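PDB 4A6D: acetylserotonin O-methyltransferase from Homo sapiens, which catalyses the last step of melatonin synthesis, transferring the methyl group of S-adenosylmethionine to the hydroxyl oxygen of N-acetylserotonin, and works as a homodimer. Local coordinates for residues Gly151-Phe156 with Ile211-Trp216; Gln161-Val166 with Leu250-His255; Asp236-Pro241 with Asp259-His264. One frame throughout, in Å; residues are numbered along the deposited sequence.

Overall arrangement
All three contacts lie in the methyltransferase domain, and each touches S-adenosylmethionine. From the N terminus, helix 150-161 opens contact 1, and contact 2 opens where that helix gives way to helix 164-173. The chain then builds strands 182-186 and 205-210 before contact 1 closes, helix to helix, at the start of helix 212-221. Contact 3 opens in the loop after strand 230-234. Contact 2 closes at the end of strand 247-251, joining it to a helix start. Contact 3 closes by tying its loop to helix 259-272. Contact 2 therefore crosses both others, while contacts 1 and 3 stand in series. Contacts 2 and 3 touch through Val253 and Phe237 and through Leu254 and Cys262.

Contact 1: residues Gly151-Phe156 with Ile211-Trp216; sequences GERLQF and IPEVVW. With SAM (S-adenosylmethionine), chain D.
Arg153 reaches from helix 150-161 across to the first turn of helix 212-221 and rests on Glu213. The touching part of Glu213 is its CB, which sits over one face of the guanidinium, 3.4 Å from Arg153 NE. Arg153 CD lies near the backbone of the same residue, 3.6 Å from Glu213 O. Arg153 CD also meets Val214 CG2 at 4.2 Å. The two long side chains cross at about a right angle. The Arg153 chain leaves its helix with CG anti to the backbone N (chi1 -174°) and then bends at chi3, which turns the guanidinium face to Glu213 CB. The carboxylate of Glu213 turns off elsewhere, and OE2 of Glu213 stays 5.3 Å from Arg153 NH2. The salt bridge of Arg153 is made elsewhere, from NH1 to Glu150.

Val214 also faces the cofactor: its CG2 lies 3.7 Å from SAM O2'. Ile211, at the N-cap position, brings CG2 to 3.7 Å from SAM N3. From the other helix, the Phe156 ring has SAM SD near its plane at the edge. Tyr147, which binds S-adenosylmethionine, touches Arg153, Ile211 and Val214, and so joins both segments.

The contact is thus one of packing rather than charge pairing. Arg153 NE is buried by it with no polar partner, while opposite charges nearby probably add only a weak long-range attraction.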
loop_
_atom_site.group_PDB
_atom_site.type_symbol
_atom_site.label_atom_id
_atom_site.label_comp_id
_atom_site.label_asym_id
_atom_site.label_seq_id
_atom_site.Cartn_x
_atom_site.Cartn_y
_atom_site.Cartn_z
ATOM N N GLY A 151 -11.326 -13.609 19.019
ATOM C CA GLY A 151 -9.964 -13.609 18.495
ATOM C C GLY A 151 -9.605 -12.307 17.805
ATOM O O GLY A 151 -8.430 -11.918 17.773
ATOM N N GLU A 152 -10.629 -11.621 17.249
ATOM C CA GLU A 152 -10.495 -10.330 16.575
ATOM C C GLU A 152 -10.413 -9.190 17.613
ATOM O O GLU A 152 -9.727 -8.195 17.379
ATOM C CB GLU A 152 -11.603 -10.135 15.516
ATOM C CG GLU A 152 -11.337 -10.932 14.234
ATOM C CD GLU A 152 -12.473 -11.697 13.564
ATOM O OE1 GLU A 152 -13.625 -11.205 13.579
ATOM O OE2 GLU A 152 -12.206 -12.788 13.003
ATOM N N ARG A 153 -11.042 -9.375 18.788
ATOM C CA ARG A 153 -10.959 -8.412 19.891
ATOM C C ARG A 153 -9.581 -8.516 20.569
ATOM O O ARG A 153 -8.981 -7.481 20.855
ATOM C CB ARG A 153 -12.070 -8.631 20.895
ATOM C CG ARG A 153 -12.122 -7.567 21.991
ATOM C CD ARG A 153 -12.924 -8.028 23.175
ATOM N NE ARG A 153 -14.292 -8.384 22.802
ATOM C CZ ARG A 153 -14.763 -9.626 22.774
ATOM N NH1 ARG A 153 -13.973 -10.649 23.078
ATOM N NH2 ARG A 153 -16.023 -9.855 22.440
ATOM N N LEU A 154 -9.064 -9.759 20.777
ATOM C CA LEU A 154 -7.723 -10.002 21.322
ATOM C C LEU A 154 -6.672 -9.367 20.396
ATOM O O LEU A 154 -5.809 -8.639 20.891
ATOM C CB LEU A 154 -7.432 -11.507 21.528
ATOM C CG LEU A 154 -6.028 -11.884 22.063
ATOM C CD1 LEU A 154 -5.704 -11.174 23.391
ATOM C CD2 LEU A 154 -5.893 -13.376 22.229
ATOM N N GLN A 155 -6.795 -9.571 19.067
ATOM C CA GLN A 155 -5.880 -8.991 18.079
ATOM C C GLN A 155 -5.901 -7.454 18.110
ATOM O O GLN A 155 -4.827 -6.849 18.165
ATOM C CB GLN A 155 -6.090 -9.588 16.656
ATOM C CG GLN A 155 -5.427 -8.819 15.494
ATOM C CD GLN A 155 -3.945 -9.089 15.273
ATOM O OE1 GLN A 155 -3.545 -9.667 14.251
ATOM N NE2 GLN A 155 -3.085 -8.592 16.165
ATOM N N PHE A 156 -7.100 -6.830 18.122
ATOM C CA PHE A 156 -7.233 -5.369 18.198
ATOM C C PHE A 156 -6.496 -4.842 19.449
ATOM O O PHE A 156 -5.679 -3.919 19.353
ATOM C CB PHE A 156 -8.719 -4.943 18.225
ATOM C CG PHE A 156 -8.944 -3.447 18.233
ATOM C CD1 PHE A 156 -8.924 -2.717 17.051
ATOM C CD2 PHE A 156 -9.146 -2.759 19.435
ATOM C CE1 PHE A 156 -9.111 -1.325 17.059
ATOM C CE2 PHE A 156 -9.331 -1.361 19.450
ATOM C CZ PHE A 156 -9.325 -0.654 18.262
ATOM N N ILE A 211 -15.321 -1.395 28.050
ATOM C CA ILE A 211 -16.519 -2.208 27.890
ATOM C C ILE A 211 -16.269 -3.601 28.488
ATOM O O ILE A 211 -15.124 -4.089 28.386
ATOM C CB ILE A 211 -17.016 -2.251 26.405
ATOM C CG1 ILE A 211 -16.034 -2.989 25.480
ATOM C CG2 ILE A 211 -17.358 -0.841 25.888
ATOM C CD1 ILE A 211 -16.619 -3.538 24.206
ATOM N N PRO A 212 -17.324 -4.223 29.114
ATOM C CA PRO A 212 -17.173 -5.553 29.743
ATOM C C PRO A 212 -16.366 -6.611 29.022
ATOM O O PRO A 212 -15.663 -7.359 29.692
ATOM C CB PRO A 212 -18.616 -6.014 29.908
ATOM C CG PRO A 212 -19.361 -4.745 30.160
ATOM C CD PRO A 212 -18.699 -3.702 29.317
ATOM N N GLU A 213 -16.489 -6.697 27.682
ATOM C CA GLU A 213 -15.805 -7.659 26.824
ATOM C C GLU A 213 -14.279 -7.418 26.781
ATOM O O GLU A 213 -13.503 -8.381 26.704
ATOM C CB GLU A 213 -16.399 -7.598 25.397
ATOM C CG GLU A 213 -17.902 -7.866 25.339
ATOM C CD GLU A 213 -18.833 -6.661 25.361
ATOM O OE1 GLU A 213 -18.725 -5.812 26.283
ATOM O OE2 GLU A 213 -19.702 -6.591 24.462
ATOM N N VAL A 214 -13.858 -6.126 26.816
ATOM C CA VAL A 214 -12.448 -5.739 26.797
ATOM C C VAL A 214 -11.813 -6.031 28.158
ATOM O O VAL A 214 -10.753 -6.645 28.217
ATOM C CB VAL A 214 -12.236 -4.275 26.305
ATOM C CG1 VAL A 214 -10.814 -3.779 26.578
ATOM C CG2 VAL A 214 -12.571 -4.153 24.820
ATOM N N VAL A 215 -12.488 -5.649 29.239
ATOM C CA VAL A 215 -12.024 -5.865 30.615
ATOM C C VAL A 215 -11.765 -7.370 30.899
ATOM O O VAL A 215 -10.705 -7.715 31.436
ATOM C CB VAL A 215 -12.975 -5.171 31.630
ATOM C CG1 VAL A 215 -12.650 -5.543 33.078
ATOM C CG2 VAL A 215 -12.946 -3.651 31.439
ATOM N N TRP A 216 -12.692 -8.251 30.445
ATOM C CA TRP A 216 -12.622 -9.702 30.617
ATOM C C TRP A 216 -11.429 -10.246 29.863
ATOM O O TRP A 216 -10.616 -10.945 30.463
ATOM C CB TRP A 216 -13.951 -10.363 30.207
ATOM C CG TRP A 216 -14.027 -11.856 30.403
ATOM C CD1 TRP A 216 -13.830 -12.815 29.452
ATOM C CD2 TRP A 216 -14.409 -12.552 31.602
ATOM N NE1 TRP A 216 -14.059 -14.066 29.984
ATOM C CE2 TRP A 216 -14.396 -13.936 31.307
ATOM C CE3 TRP A 216 -14.762 -12.141 32.903
ATOM C CZ2 TRP A 216 -14.715 -14.913 32.266
ATOM C CZ3 TRP A 216 -15.096 -13.110 33.849
ATOM C CH2 TRP A 216 -15.058 -14.476 33.531
HETATM N N SAM D . -6.751 3.914 24.975
HETATM C CA SAM D . -6.260 2.731 24.236
HETATM C C SAM D . -4.994 2.915 23.373
HETATM O O SAM D . -4.764 4.022 22.930
HETATM O OXT SAM D . -4.182 1.974 23.100
HETATM C CB SAM D . -7.432 2.189 23.457
HETATM C CG SAM D . -7.868 3.089 22.295
HETATM S SD SAM D . -9.209 2.233 21.392
HETATM C CE SAM D . -9.212 3.134 19.897
HETATM C "C5'" SAM D . -10.727 2.991 22.056
HETATM C "C4'" SAM D . -11.041 2.218 23.345
HETATM O "O4'" SAM D . -12.280 2.740 23.790
HETATM C "C3'" SAM D . -11.246 0.674 23.093
HETATM O "O3'" SAM D . -10.471 -0.111 24.014
HETATM C "C2'" SAM D . -12.795 0.515 23.243
HETATM O "O2'" SAM D . -13.293 -0.740 23.706
HETATM C "C1'" SAM D . -13.103 1.638 24.251
HETATM N N9 SAM D . -14.522 2.051 24.227
HETATM C C8 SAM D . -15.289 2.320 23.096
HETATM N N7 SAM D . -16.491 2.668 23.447
HETATM C C5 SAM D . -16.606 2.590 24.831
HETATM C C6 SAM D . -17.626 2.808 25.777
HETATM N N6 SAM D . -18.829 3.260 25.349
HETATM N N1 SAM D . -17.348 2.664 27.122
HETATM C C2 SAM D . -16.159 2.216 27.550
HETATM N N3 SAM D . -15.175 1.989 26.668
HETATM C C4 SAM D . -15.323 2.210 25.346
#

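Contact 2: residues Gln161-Val166 with Leu250-His255; sequences QEVWSV and LARVLH. With SAM (S-adenosylmethionine), chain D.
The carboxylate of S-adenosylmethionine is held from both segments: Trp164 NE1 donates to SAM OXT at 2.8 Å, and Arg252 NH1 donates to SAM O at 3.2 Å. The Trp164 bond is nearly straight, with an N-H...O angle of 168°. This is the methionine end of the cofactor pocket in a Rossmann-like class I methyltransferase, where strand 247-251 ends beside the ligand. Ala251, the last residue of that strand, accepts a bond from the cofactor amino group, SAM N to Ala251 O, at 2.8 Å. The amino and carboxylate groups of the cofactor are therefore both bound here.

Trp164 and Arg252 also touch each other. Arg252 CD lies 3.4 Å from Trp164 CZ2, and the two side chains run past each other, pointing opposite ways. The indole and guanidinium planes stand 88° apart. Trp164 NE1 and Arg252 NH1 are close, but both are donors, and both serve the one carboxylate; Arg252 NH1 is also 3.1 Å from SAM OXT. Bends at chi2 and chi3 bring the Arg252 guanidinium round to this anion. Arg252 NH1 also donates to Leu160 O, a second grip that helps to fix its position. Its positive charge probably balances the carboxylate.

Val163 CG1 lies over both flat groups: over the centre of one indole face, and over one guanidinium face toward its rim. It is placed there by a chi1 of 74°, between the backbone N and carbonyl carbon. Tyr9 of the second subunit packs on Val163, so the dimer partner reaches the residue that covers both groups. His255, the inferred proton donor or acceptor, follows on the same segment; SAM CE, the methyl carbon to be transferred, lies at the edge of its ring, near the ring plane.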
loop_
_atom_site.group_PDB
_atom_site.type_symbol
_atom_site.label_atom_id
_atom_site.label_comp_id
_atom_site.label_asym_id
_atom_site.label_seq_id
_atom_site.Cartn_x
_atom_site.Cartn_y
_atom_site.Cartn_z
ATOM N N GLN A 161 -1.845 -1.835 22.095
ATOM C CA GLN A 161 -0.902 -1.683 23.211
ATOM C C GLN A 161 0.535 -1.374 22.794
ATOM O O GLN A 161 1.299 -0.742 23.543
ATOM C CB GLN A 161 -0.969 -2.895 24.161
ATOM C CG GLN A 161 -0.198 -4.147 23.747
ATOM C CD GLN A 161 -0.214 -5.215 24.814
ATOM O OE1 GLN A 161 -0.733 -5.026 25.933
ATOM N NE2 GLN A 161 0.372 -6.366 24.486
ATOM N N GLU A 162 0.884 -1.822 21.578
ATOM C CA GLU A 162 2.201 -1.740 20.977
ATOM C C GLU A 162 2.807 -0.350 20.833
ATOM O O GLU A 162 4.003 -0.193 21.126
ATOM C CB GLU A 162 2.259 -2.573 19.707
ATOM C CG GLU A 162 2.213 -4.061 20.009
ATOM C CD GLU A 162 2.356 -4.965 18.806
ATOM O OE1 GLU A 162 2.008 -4.527 17.687
ATOM O OE2 GLU A 162 2.788 -6.125 18.989
ATOM N N VAL A 163 2.005 0.669 20.448
ATOM C CA VAL A 163 2.551 2.027 20.299
ATOM C C VAL A 163 3.096 2.616 21.620
ATOM O O VAL A 163 4.115 3.332 21.615
ATOM C CB VAL A 163 1.618 2.998 19.534
ATOM C CG1 VAL A 163 0.425 3.433 20.397
ATOM C CG2 VAL A 163 2.406 4.209 19.000
ATOM N N TRP A 164 2.451 2.262 22.747
ATOM C CA TRP A 164 2.853 2.765 24.052
ATOM C C TRP A 164 4.228 2.312 24.541
ATOM O O TRP A 164 4.851 3.012 25.346
ATOM C CB TRP A 164 1.716 2.636 25.066
ATOM C CG TRP A 164 0.397 3.128 24.520
ATOM C CD1 TRP A 164 -0.758 2.412 24.403
ATOM C CD2 TRP A 164 0.136 4.416 23.924
ATOM N NE1 TRP A 164 -1.724 3.169 23.773
ATOM C CE2 TRP A 164 -1.207 4.410 23.486
ATOM C CE3 TRP A 164 0.929 5.572 23.688
ATOM C CZ2 TRP A 164 -1.791 5.513 22.850
ATOM C CZ3 TRP A 164 0.353 6.664 23.048
ATOM C CH2 TRP A 164 -0.994 6.628 22.637
ATOM N N SER A 165 4.749 1.210 23.982
ATOM C CA SER A 165 6.092 0.713 24.291
ATOM C C SER A 165 7.167 1.686 23.755
ATOM O O SER A 165 8.282 1.716 24.278
ATOM C CB SER A 165 6.293 -0.679 23.701
ATOM O OG SER A 165 6.169 -0.691 22.289
ATOM N N VAL A 166 6.810 2.491 22.730
ATOM C CA VAL A 166 7.680 3.501 22.114
ATOM C C VAL A 166 7.252 4.936 22.433
ATOM O O VAL A 166 8.110 5.767 22.681
ATOM C CB VAL A 166 7.868 3.313 20.582
ATOM C CG1 VAL A 166 9.140 2.551 20.280
ATOM C CG2 VAL A 166 6.673 2.632 19.937
ATOM N N LEU A 250 -7.846 10.270 28.059
ATOM C CA LEU A 250 -8.543 9.828 26.841
ATOM C C LEU A 250 -7.506 9.655 25.720
ATOM O O LEU A 250 -7.145 10.637 25.053
ATOM C CB LEU A 250 -9.666 10.793 26.399
ATOM C CG LEU A 250 -10.985 10.826 27.170
ATOM C CD1 LEU A 250 -11.850 11.954 26.658
ATOM C CD2 LEU A 250 -11.769 9.546 26.997
ATOM N N ALA A 251 -6.929 8.436 25.603
ATOM C CA ALA A 251 -5.903 8.134 24.575
ATOM C C ALA A 251 -6.590 7.401 23.434
ATOM O O ALA A 251 -7.173 6.330 23.642
ATOM C CB ALA A 251 -4.773 7.292 25.155
ATOM N N ARG A 252 -6.596 8.032 22.244
ATOM C CA ARG A 252 -7.217 7.518 21.020
ATOM C C ARG A 252 -8.694 7.169 21.210
ATOM O O ARG A 252 -9.182 6.160 20.701
ATOM C CB ARG A 252 -6.416 6.349 20.423
ATOM C CG ARG A 252 -5.051 6.742 19.854
ATOM C CD ARG A 252 -4.067 5.704 20.299
ATOM N NE ARG A 252 -3.564 4.904 19.197
ATOM C CZ ARG A 252 -3.016 3.699 19.323
ATOM N NH1 ARG A 252 -2.972 3.102 20.505
ATOM N NH2 ARG A 252 -2.534 3.069 18.259
ATOM N N VAL A 253 -9.404 8.005 21.952
ATOM C CA VAL A 253 -10.824 7.782 22.140
ATOM C C VAL A 253 -11.535 8.820 21.288
ATOM O O VAL A 253 -12.310 8.451 20.441
ATOM C CB VAL A 253 -11.233 7.831 23.650
ATOM C CG1 VAL A 253 -12.746 7.891 23.808
ATOM C CG2 VAL A 253 -10.645 6.651 24.416
ATOM N N LEU A 254 -11.234 10.111 21.480
ATOM C CA LEU A 254 -11.888 11.219 20.770
ATOM C C LEU A 254 -11.838 11.119 19.233
ATOM O O LEU A 254 -12.816 11.426 18.548
ATOM C CB LEU A 254 -11.346 12.588 21.287
ATOM C CG LEU A 254 -11.686 12.968 22.742
ATOM C CD1 LEU A 254 -11.189 14.371 23.079
ATOM C CD2 LEU A 254 -13.200 12.870 23.027
ATOM N N HIS A 255 -10.734 10.639 18.694
ATOM C CA HIS A 255 -10.611 10.508 17.238
ATOM C C HIS A 255 -11.592 9.495 16.599
ATOM O O HIS A 255 -11.801 9.559 15.388
ATOM C CB HIS A 255 -9.138 10.295 16.815
ATOM C CG HIS A 255 -8.625 8.903 17.024
ATOM N ND1 HIS A 255 -7.524 8.428 16.328
ATOM C CD2 HIS A 255 -9.082 7.914 17.828
ATOM C CE1 HIS A 255 -7.368 7.171 16.717
ATOM N NE2 HIS A 255 -8.265 6.831 17.636
HETATM N N SAM D . -6.751 3.914 24.975
HETATM C CA SAM D . -6.260 2.731 24.236
HETATM C C SAM D . -4.994 2.915 23.373
HETATM O O SAM D . -4.764 4.022 22.930
HETATM O OXT SAM D . -4.182 1.974 23.100
HETATM C CB SAM D . -7.432 2.189 23.457
HETATM C CG SAM D . -7.868 3.089 22.295
HETATM S SD SAM D . -9.209 2.233 21.392
HETATM C CE SAM D . -9.212 3.134 19.897
HETATM C "C5'" SAM D . -10.727 2.991 22.056
HETATM C "C4'" SAM D . -11.041 2.218 23.345
HETATM O "O4'" SAM D . -12.280 2.740 23.790
HETATM C "C3'" SAM D . -11.246 0.674 23.093
HETATM O "O3'" SAM D . -10.471 -0.111 24.014
HETATM C "C2'" SAM D . -12.795 0.515 23.243
HETATM O "O2'" SAM D . -13.293 -0.740 23.706
HETATM C "C1'" SAM D . -13.103 1.638 24.251
HETATM N N9 SAM D . -14.522 2.051 24.227
HETATM C C8 SAM D . -15.289 2.320 23.096
HETATM N N7 SAM D . -16.491 2.668 23.447
HETATM C C5 SAM D . -16.606 2.590 24.831
HETATM C C6 SAM D . -17.626 2.808 25.777
HETATM N N6 SAM D . -18.829 3.260 25.349
HETATM N N1 SAM D . -17.348 2.664 27.122
HETATM C C2 SAM D . -16.159 2.216 27.550
HETATM N N3 SAM D . -15.175 1.989 26.668
HETATM C C4 SAM D . -15.323 2.210 25.346
#

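Contact 3: residues Asp236-Pro241 with Asp259-His264; sequences DFFKDP and DGKCSH. With SAM (S-adenosylmethionine), chain D.
Segment 236-241 is a loop without regular structure, and segment 259-264 is the first part of helix 259-272. Their backbones come closest at Phe238 and His264, with CA atoms 7.4 Å apart. An Asx turn shapes the loop: Phe238 N donates to Asp236 OD1 at 3.0 Å. The same Asp236 OD1 accepts from SAM N6 at 2.6 Å, and Phe237 N donates to SAM N1 at 2.9 Å. Both bonds read the adenine edge, while the Phe237 ring lies over the face of the base.

Phe238 carries the contact with the helix. The Lys261 and Phe238 side chains cross at about a right angle, and Lys261 NZ comes within 3.4 Å of Phe238 CE2. In one of two modelled positions, the His264 ring meets that of Phe238 edge against edge, neither over the other; this pairing is tentative.

Trp257 joins the cluster, edge-to-face with Phe238 and in a cation-pi contact with Lys261. Arg268, further along helix 259-272, donates to the carbonyls of Phe237 and Asp240. The loop after strand 230-234, which binds the adenine, is thus pinned to this helix, with Leu265 packing against Phe237 and Phe238 and helix 314-324 touching Asp259 and Ser263.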
loop_
_atom_site.group_PDB
_atom_site.type_symbol
_atom_site.label_atom_id
_atom_site.label_comp_id
_atom_site.label_asym_id
_atom_site.label_seq_id
_atom_site.Cartn_x
_atom_site.Cartn_y
_atom_site.Cartn_z
ATOM N N ASP A 236 -19.897 1.441 30.251
ATOM C CA ASP A 236 -20.058 2.287 29.078
ATOM C C ASP A 236 -19.819 3.755 29.484
ATOM O O ASP A 236 -20.639 4.326 30.192
ATOM C CB ASP A 236 -21.464 2.071 28.468
ATOM C CG ASP A 236 -21.821 3.006 27.324
ATOM O OD1 ASP A 236 -20.908 3.748 26.830
ATOM O OD2 ASP A 236 -22.987 2.990 26.898
ATOM N N PHE A 237 -18.745 4.376 28.996
ATOM C CA PHE A 237 -18.471 5.767 29.383
ATOM C C PHE A 237 -19.500 6.836 28.962
ATOM O O PHE A 237 -19.515 7.940 29.522
ATOM C CB PHE A 237 -17.012 6.186 29.194
ATOM C CG PHE A 237 -16.383 5.991 27.834
ATOM C CD1 PHE A 237 -17.090 6.290 26.667
ATOM C CD2 PHE A 237 -15.058 5.597 27.718
ATOM C CE1 PHE A 237 -16.481 6.192 25.416
ATOM C CE2 PHE A 237 -14.463 5.456 26.460
ATOM C CZ PHE A 237 -15.186 5.739 25.317
ATOM N N PHE A 238 -20.427 6.460 28.065
ATOM C CA PHE A 238 -21.510 7.345 27.622
ATOM C C PHE A 238 -22.688 7.375 28.557
ATOM O O PHE A 238 -23.498 8.287 28.442
ATOM C CB PHE A 238 -21.976 7.014 26.190
ATOM C CG PHE A 238 -20.963 7.399 25.144
ATOM C CD1 PHE A 238 -20.613 8.731 24.949
ATOM C CD2 PHE A 238 -20.324 6.430 24.385
ATOM C CE1 PHE A 238 -19.636 9.085 24.016
ATOM C CE2 PHE A 238 -19.372 6.784 23.426
ATOM C CZ PHE A 238 -19.008 8.109 23.272
ATOM N N LYS A 239 -22.807 6.412 29.491
ATOM C CA LYS A 239 -23.968 6.402 30.375
ATOM C C LYS A 239 -23.740 5.897 31.802
ATOM O O LYS A 239 -24.514 6.255 32.695
ATOM C CB LYS A 239 -25.154 5.686 29.709
ATOM C CG LYS A 239 -24.769 4.443 28.907
ATOM C CD LYS A 239 -25.916 3.899 28.078
ATOM C CE LYS A 239 -25.967 4.442 26.667
ATOM N NZ LYS A 239 -27.063 3.797 25.878
ATOM N N ASP A 240 -22.698 5.073 32.027
ATOM C CA ASP A 240 -22.425 4.517 33.359
ATOM C C ASP A 240 -21.750 5.496 34.296
ATOM O O ASP A 240 -21.193 6.460 33.795
ATOM C CB ASP A 240 -21.563 3.267 33.216
ATOM C CG ASP A 240 -22.307 2.079 32.655
ATOM O OD1 ASP A 240 -23.554 2.135 32.588
ATOM O OD2 ASP A 240 -21.660 1.062 32.383
ATOM N N PRO A 241 -21.765 5.332 35.651
ATOM C CA PRO A 241 -20.998 6.290 36.482
ATOM C C PRO A 241 -19.503 6.031 36.256
ATOM O O PRO A 241 -19.088 4.867 36.082
ATOM C CB PRO A 241 -21.446 5.988 37.914
ATOM C CG PRO A 241 -21.933 4.577 37.871
ATOM C CD PRO A 241 -22.370 4.258 36.471
ATOM N N ASP A 259 -17.908 15.276 16.536
ATOM C CA ASP A 259 -17.994 16.326 17.559
ATOM C C ASP A 259 -19.049 16.174 18.629
ATOM O O ASP A 259 -18.735 16.342 19.810
ATOM C CB ASP A 259 -18.031 17.721 16.925
ATOM C CG ASP A 259 -16.703 18.150 16.325
ATOM O OD1 ASP A 259 -15.814 17.282 16.157
ATOM O OD2 ASP A 259 -16.555 19.347 16.010
ATOM N N GLY A 260 -20.284 15.877 18.228
ATOM C CA GLY A 260 -21.423 15.722 19.149
ATOM C C GLY A 260 -21.251 14.617 20.173
ATOM O O GLY A 260 -21.516 14.832 21.342
ATOM N N LYS A 261 -20.797 13.431 19.743
ATOM C CA LYS A 261 -20.488 12.278 20.604
ATOM C C LYS A 261 -19.321 12.658 21.533
ATOM O O LYS A 261 -19.379 12.347 22.722
ATOM C CB LYS A 261 -20.084 11.065 19.743
ATOM C CG LYS A 261 -21.131 10.000 19.618
ATOM C CD LYS A 261 -20.620 8.681 20.155
ATOM C CE LYS A 261 -21.514 7.522 19.800
ATOM N NZ LYS A 261 -21.205 6.320 20.621
ATOM N N CYS A 262 -18.268 13.338 20.999
ATOM C CA CYS A 262 -17.124 13.815 21.801
ATOM C C CYS A 262 -17.611 14.744 22.865
ATOM O O CYS A 262 -17.255 14.557 24.022
ATOM C CB CYS A 262 -16.071 14.497 20.930
ATOM S SG CYS A 262 -15.129 13.360 19.889
ATOM N N SER A 263 -18.450 15.738 22.483
ATOM C CA SER A 263 -19.010 16.743 23.407
ATOM C C SER A 263 -19.771 16.100 24.534
ATOM O O SER A 263 -19.571 16.499 25.674
ATOM C CB SER A 263 -19.872 17.767 22.677
ATOM O OG SER A 263 -19.045 18.608 21.882
ATOM N N HIS A 264 -20.580 15.065 24.237
ATOM C CA HIS A 264 -21.354 14.336 25.242
ATOM C C HIS A 264 -20.445 13.699 26.308
ATOM O O HIS A 264 -20.664 13.913 27.503
ATOM C CB HIS A 264 -22.284 13.306 24.571
ATOM C CG HIS A 264 -23.063 12.447 25.523
ATOM N ND1 HIS A 264 -23.051 11.067 25.419
ATOM C CD2 HIS A 264 -23.860 12.797 26.559
ATOM C CE1 HIS A 264 -23.825 10.625 26.394
ATOM N NE2 HIS A 264 -24.334 11.628 27.105
HETATM N N SAM D . -6.751 3.914 24.975
HETATM C CA SAM D . -6.260 2.731 24.236
HETATM C C SAM D . -4.994 2.915 23.373
HETATM O O SAM D . -4.764 4.022 22.930
HETATM O OXT SAM D . -4.182 1.974 23.100
HETATM C CB SAM D . -7.432 2.189 23.457
HETATM C CG SAM D . -7.868 3.089 22.295
HETATM S SD SAM D . -9.209 2.233 21.392
HETATM C CE SAM D . -9.212 3.134 19.897
HETATM C "C5'" SAM D . -10.727 2.991 22.056
HETATM C "C4'" SAM D . -11.041 2.218 23.345
HETATM O "O4'" SAM D . -12.280 2.740 23.790
HETATM C "C3'" SAM D . -11.246 0.674 23.093
HETATM O "O3'" SAM D . -10.471 -0.111 24.014
HETATM C "C2'" SAM D . -12.795 0.515 23.243
HETATM O "O2'" SAM D . -13.293 -0.740 23.706
HETATM C "C1'" SAM D . -13.103 1.638 24.251
HETATM N N9 SAM D . -14.522 2.051 24.227
HETATM C C8 SAM D . -15.289 2.320 23.096
HETATM N N7 SAM D . -16.491 2.668 23.447
HETATM C C5 SAM D . -16.606 2.590 24.831
HETATM C C6 SAM D . -17.626 2.808 25.777
HETATM N N6 SAM D . -18.829 3.260 25.349
HETATM N N1 SAM D . -17.348 2.664 27.122
HETATM C C2 SAM D . -16.159 2.216 27.550
HETATM N N3 SAM D . -15.175 1.989 26.668
HETATM C C4 SAM D . -15.323 2.210 25.346
#